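Local coordinates for protein NADH oxidoreductase (Mesorhizobium loti, PDB 3PI7) that probably binds NADPH and acts as an NAD(P)H-dependent oxidoreductase, perhaps a quinone reductase, of the zinc-type alcohol dehydrogenase-like family, at residues Ala323-Ala328 against Ala332-Glu337; Gly143-Val148 against Asn342-Ile347. All blocks are in the same frame, centred on the assembly; numbering follows the deposited sequence.

Contact 1. Residues Ala323-Ala328 against Ala332-Glu337; sequences AVVPLA and AWVPAE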
loop_
_atom_site.group_PDB
_atom_site.type_symbol
_atom_site.label_atom_id
_atom_site.label_comp_id
_atom_site.label_asym_id
_atom_site.label_seq_id
_atom_site.Cartn_x
_atom_site.Cartn_y
_atom_site.Cartn_z
ATOM N N ALA A 323 -4.263 22.102 -29.110
ATOM C CA ALA A 323 -4.389 23.544 -29.220
ATOM C C ALA A 323 -3.236 24.331 -28.606
ATOM O O ALA A 323 -2.723 23.980 -27.548
ATOM C CB ALA A 323 -5.678 23.976 -28.543
ATOM N N VAL A 324 -2.898 25.446 -29.257
ATOM C CA VAL A 324 -1.967 26.455 -28.756
ATOM C C VAL A 324 -2.845 27.666 -28.434
ATOM O O VAL A 324 -3.471 28.250 -29.327
ATOM C CB VAL A 324 -0.784 26.799 -29.682
ATOM C CG1 VAL A 324 0.057 27.891 -29.052
ATOM C CG2 VAL A 324 0.079 25.574 -29.943
ATOM N N VAL A 325 -2.959 27.980 -27.152
ATOM C CA VAL A 325 -3.816 29.076 -26.729
ATOM C C VAL A 325 -2.969 30.280 -26.409
ATOM O O VAL A 325 -2.126 30.162 -25.527
ATOM C CB VAL A 325 -4.698 28.695 -25.497
ATOM C CG1 VAL A 325 -5.738 29.772 -25.231
ATOM C CG2 VAL A 325 -5.383 27.342 -25.707
ATOM N N PRO A 326 -3.251 31.465 -27.001
ATOM C CA PRO A 326 -2.523 32.670 -26.600
ATOM C C PRO A 326 -2.763 32.940 -25.135
ATOM O O PRO A 326 -3.879 32.666 -24.628
ATOM C CB PRO A 326 -3.186 33.767 -27.442
ATOM C CG PRO A 326 -3.760 33.061 -28.615
ATOM C CD PRO A 326 -4.244 31.773 -28.056
ATOM N N LEU A 327 -1.763 33.482 -24.452
ATOM C CA LEU A 327 -1.935 33.762 -23.020
ATOM C C LEU A 327 -3.141 34.686 -22.793
ATOM O O LEU A 327 -3.854 34.502 -21.812
ATOM C CB LEU A 327 -0.672 34.369 -22.413
ATOM C CG LEU A 327 -0.646 34.459 -20.877
ATOM C CD1 LEU A 327 0.724 34.128 -20.347
ATOM C CD2 LEU A 327 -1.081 35.834 -20.401
ATOM N N ALA A 328 -3.394 35.643 -23.710
ATOM C CA ALA A 328 -4.505 36.588 -23.632
ATOM C C ALA A 328 -5.862 35.905 -23.736
ATOM O O ALA A 328 -6.868 36.528 -23.410
ATOM C CB ALA A 328 -4.393 37.655 -24.716
ATOM N N ALA A 332 -10.141 32.610 -20.663
ATOM C CA ALA A 332 -11.424 32.341 -21.264
ATOM C C ALA A 332 -11.543 30.971 -21.888
ATOM O O ALA A 332 -12.590 30.358 -21.722
ATOM C CB ALA A 332 -11.739 33.394 -22.325
ATOM N N TRP A 333 -10.519 30.482 -22.608
ATOM C CA TRP A 333 -10.724 29.295 -23.433
ATOM C C TRP A 333 -9.918 28.054 -23.137
ATOM O O TRP A 333 -10.151 27.036 -23.807
ATOM C CB TRP A 333 -10.549 29.673 -24.918
ATOM C CG TRP A 333 -11.351 30.881 -25.307
ATOM C CD1 TRP A 333 -10.861 32.066 -25.762
ATOM C CD2 TRP A 333 -12.767 31.077 -25.118
ATOM N NE1 TRP A 333 -11.883 32.975 -25.916
ATOM C CE2 TRP A 333 -13.068 32.382 -25.557
ATOM C CE3 TRP A 333 -13.822 30.253 -24.664
ATOM C CZ2 TRP A 333 -14.370 32.906 -25.517
ATOM C CZ3 TRP A 333 -15.105 30.780 -24.602
ATOM C CH2 TRP A 333 -15.374 32.082 -25.049
ATOM N N VAL A 334 -9.017 28.075 -22.155
ATOM C CA VAL A 334 -8.326 26.824 -21.828
ATOM C C VAL A 334 -9.392 25.749 -21.362
ATOM O O VAL A 334 -9.314 24.640 -21.864
ATOM C CB VAL A 334 -7.194 27.030 -20.805
ATOM C CG1 VAL A 334 -6.927 25.766 -19.993
ATOM C CG2 VAL A 334 -5.926 27.516 -21.508
ATOM N N PRO A 335 -10.398 26.028 -20.496
ATOM C CA PRO A 335 -11.329 24.949 -20.095
ATOM C C PRO A 335 -12.054 24.304 -21.271
ATOM O O PRO A 335 -12.218 23.087 -21.274
ATOM C CB PRO A 335 -12.302 25.644 -19.143
ATOM C CG PRO A 335 -11.525 26.751 -18.581
ATOM C CD PRO A 335 -10.710 27.265 -19.755
ATOM N N ALA A 336 -12.453 25.102 -22.276
ATOM C CA ALA A 336 -13.109 24.574 -23.469
ATOM C C ALA A 336 -12.171 23.655 -24.218
ATOM O O ALA A 336 -12.602 22.647 -24.749
ATOM C CB ALA A 336 -13.550 25.715 -24.377
ATOM N N GLU A 337 -10.889 24.006 -24.294
ATOM C CA GLU A 337 -9.924 23.173 -25.002
ATOM C C GLU A 337 -9.569 21.916 -24.220
ATOM O O GLU A 337 -9.278 20.893 -24.832
ATOM C CB GLU A 337 -8.642 23.957 -25.346
ATOM C CG GLU A 337 -8.846 25.049 -26.382
ATOM C CD GLU A 337 -9.386 24.601 -27.729
ATOM O OE1 GLU A 337 -9.058 23.477 -28.172
ATOM O OE2 GLU A 337 -10.182 25.364 -28.320
HETATM O O HOH W 1 -8.943 35.012 -21.677
#
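Val-325 and Val-334 make the apolar half of this contact, a worked example of how a strand and the helix that follows it fold back on each other. The two meet through one methyl each, CG2 of Val-325 lying 4.2 Å from CG2 of Val-334. Val-325 CG2 also lies 4.2 Å from Glu-337 CG, so it sits against two residues one helical turn apart. Val-334 also packs on Met-33 and Ile-61; both valines are buried, whereas Ala-323 and Glu-337 are partly exposed.

A second kind of contact is made by the acidic side chain. Glu-337 lays its aliphatic part and its carboxylate against the methyl of Ala-323: CG is 4.0 Å and OE1 3.4 Å from Ala-323 CB. Its CG stands anti to the carbonyl carbon, and a bend at chi2 (-59°) folds the chain back instead of letting it run straight outward. The polar end is not left to the alanine, since OE1 forms a salt bridge with Lys-340, farther along the chain.

The segments share no direct hydrogen bond; a single water links them. It donates to Ala-328 O at 3.1 Å and accepts from Ala-332 N at 2.9 Å, standing in for the helical bond that would join these two atoms directly and is absent here.

Strand 323-326 and helix segment 332-337 run almost antiparallel, at 166°, with their axes 9.0 Å apart. This is the strand-to-helix half of a beta-alpha-beta unit: helix 327-338 leads from strand 323-326 to 345-348, its parallel neighbour in the mixed sheet of a chain that combines a GroES-like fold with a Rossmann fold.

Contact 2. Residues Gly143-Val148 against Asn342-Ile347; sequences GAAMIV and NGKVFI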
loop_
_atom_site.group_PDB
_atom_site.type_symbol
_atom_site.label_atom_id
_atom_site.label_comp_id
_atom_site.label_asym_id
_atom_site.label_seq_id
_atom_site.Cartn_x
_atom_site.Cartn_y
_atom_site.Cartn_z
ATOM N N GLY A 143 10.175 20.628 -26.737
ATOM C CA GLY A 143 10.721 21.194 -25.512
ATOM C C GLY A 143 9.698 21.571 -24.458
ATOM O O GLY A 143 10.000 21.437 -23.277
ATOM N N ALA A 144 8.502 22.059 -24.835
ATOM C CA ALA A 144 7.539 22.539 -23.854
ATOM C C ALA A 144 6.933 21.441 -23.014
ATOM O O ALA A 144 6.474 21.723 -21.925
ATOM C CB ALA A 144 6.428 23.346 -24.518
ATOM N N ALA A 145 6.955 20.198 -23.501
ATOM C CA ALA A 145 6.397 19.065 -22.780
ATOM C C ALA A 145 7.440 17.933 -22.620
ATOM O O ALA A 145 7.069 16.783 -22.443
ATOM C CB ALA A 145 5.175 18.563 -23.520
HETATM N N MSE A 146 8.734 18.301 -22.649
HETATM C CA MSE A 146 9.834 17.332 -22.582
HETATM C C MSE A 146 10.081 16.805 -21.161
HETATM O O MSE A 146 10.669 15.729 -21.028
HETATM C CB MSE A 146 11.137 17.942 -23.168
HETATM C CG MSE A 146 12.330 16.969 -23.211
HETATM SE SE MSE A 146 13.987 17.766 -23.831
HETATM C CE MSE A 146 13.514 17.812 -25.739
ATOM N N ILE A 147 9.674 17.507 -20.123
ATOM C CA ILE A 147 9.996 17.038 -18.777
ATOM C C ILE A 147 8.959 16.187 -18.082
ATOM O O ILE A 147 9.293 15.062 -17.743
ATOM C CB ILE A 147 10.400 18.251 -17.877
ATOM C CG1 ILE A 147 11.692 18.905 -18.413
ATOM C CG2 ILE A 147 10.542 17.862 -16.372
ATOM C CD1 ILE A 147 11.991 20.245 -17.771
ATOM N N VAL A 148 7.780 16.732 -17.760
ATOM C CA VAL A 148 6.832 16.087 -16.854
ATOM C C VAL A 148 6.387 14.725 -17.354
ATOM O O VAL A 148 6.690 13.730 -16.699
ATOM C CB VAL A 148 5.620 16.989 -16.503
ATOM C CG1 VAL A 148 4.616 16.236 -15.615
ATOM C CG2 VAL A 148 6.089 18.278 -15.814
ATOM N N ASN A 342 -8.262 13.632 -26.112
ATOM C CA ASN A 342 -6.968 13.432 -26.784
ATOM C C ASN A 342 -6.252 14.783 -26.994
ATOM O O ASN A 342 -6.883 15.844 -26.929
ATOM C CB ASN A 342 -7.125 12.653 -28.118
ATOM C CG ASN A 342 -8.173 11.543 -28.071
ATOM O OD1 ASN A 342 -8.204 10.706 -27.154
ATOM N ND2 ASN A 342 -9.098 11.547 -29.025
ATOM N N GLY A 343 -4.934 14.728 -27.163
ATOM C CA GLY A 343 -4.091 15.908 -27.352
ATOM C C GLY A 343 -3.892 16.788 -26.125
ATOM O O GLY A 343 -4.758 16.879 -25.245
ATOM N N LYS A 344 -2.744 17.464 -26.093
ATOM C CA LYS A 344 -2.317 18.379 -25.041
ATOM C C LYS A 344 -2.586 19.851 -25.446
ATOM O O LYS A 344 -2.491 20.207 -26.625
ATOM C CB LYS A 344 -0.818 18.165 -24.777
ATOM C CG LYS A 344 -0.341 18.636 -23.415
ATOM C CD LYS A 344 1.105 18.218 -23.164
ATOM C CE LYS A 344 1.515 18.705 -21.808
ATOM N NZ LYS A 344 2.740 18.041 -21.288
ATOM N N VAL A 345 -2.916 20.689 -24.459
ATOM C CA VAL A 345 -3.170 22.111 -24.672
ATOM C C VAL A 345 -1.923 22.876 -24.195
ATOM O O VAL A 345 -1.342 22.530 -23.168
ATOM C CB VAL A 345 -4.482 22.580 -23.976
ATOM C CG1 VAL A 345 -4.730 24.070 -24.189
ATOM C CG2 VAL A 345 -5.688 21.779 -24.474
ATOM N N PHE A 346 -1.489 23.877 -24.969
ATOM C CA PHE A 346 -0.334 24.712 -24.621
ATOM C C PHE A 346 -0.764 26.157 -24.533
ATOM O O PHE A 346 -1.751 26.543 -25.168
ATOM C CB PHE A 346 0.777 24.570 -25.661
ATOM C CG PHE A 346 1.348 23.181 -25.739
ATOM C CD1 PHE A 346 0.736 22.200 -26.524
ATOM C CD2 PHE A 346 2.461 22.829 -24.987
ATOM C CE1 PHE A 346 1.246 20.893 -26.563
ATOM C CE2 PHE A 346 2.987 21.533 -25.050
ATOM C CZ PHE A 346 2.368 20.573 -25.821
ATOM N N ILE A 347 -0.035 26.944 -23.731
ATOM C CA ILE A 347 -0.246 28.381 -23.600
ATOM C C ILE A 347 0.951 29.070 -24.274
ATOM O O ILE A 347 2.094 28.687 -24.006
ATOM C CB ILE A 347 -0.433 28.781 -22.108
ATOM C CG1 ILE A 347 -1.738 28.164 -21.558
ATOM C CG2 ILE A 347 -0.458 30.311 -21.917
ATOM C CD1 ILE A 347 -1.939 28.275 -19.979
#
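Ala-145 is the residue on which the side chains of Lys-344 and Phe-346 both converge; with Ala-144 it supplies the two methyls that meet the aromatic ring. Ala-145 CB lies at the edge of the Phe-346 ring, near the ring plane, 4.0 Å from CE2. Ala-144 adds its own CB at 3.9 Å from the same CE2, approaching the ring obliquely. The CG of Phe-346 is anti to the carbonyl carbon (chi1 -64°), and this rotation presents the CE2 side of the ring to the two methyls. Gly-143 to Met-146, the latter a selenomethionine, form a type I beta turn closed by a weak backbone bond, with Ala-144 and Ala-145 at its two central positions.

Beside the ring, Lys-344 reaches the same alanine with an extended chain. With CG anti to the backbone N (chi1 -158°) and the later torsions close to 180°, the chain carries NZ to 3.3 Å from Ala-145 CB, while CE stays at 4.0 Å from that methyl. Lys-344 NZ is held by a hydrogen bond to Asn-62 OD1, outside the two segments; a longer, weak ion pair to Glu-86 OE2 may help to offset its buried charge.

Away from this tight group the segments diverge. Val-148 CB stays 5.7 Å from Lys-344 NZ, and the partly exposed Asn-342 and Gly-343 lead away from the contact. No hydrogen bond joins the two segments directly.

Strand 58-60 lies beside the contact: Ser-60 touches Ala-145, Lys-344 and Phe-346, and its OG bonds to Ala-144 O. The loop between helices 140-143 and 148-163 thus meets strand 345-348 and the residue just before it, beside strand 58-60, which pairs antiparallel with 345-348.

How the contacts relate
Followed from the N terminus, the chain first supplies the turn at 143-148, then passes through helix 148-163 and the parallel six-stranded sheet of the nucleotide-binding-type Rossmann fold before returning to the mixed sheet. There contact 1 closes a short loop between strand 323-326 and its following helix. Residues 342-347 then complete contact 2, whose loop of some two hundred residues encloses the whole of contact 1. The two meet directly in the sheet, where the backbones of Ala-323 and Val-325 pair with Phe-346 and Val-325 also packs on Val-345. Together they join the C-terminal beta-alpha-beta unit to the region that precedes helix 148-163.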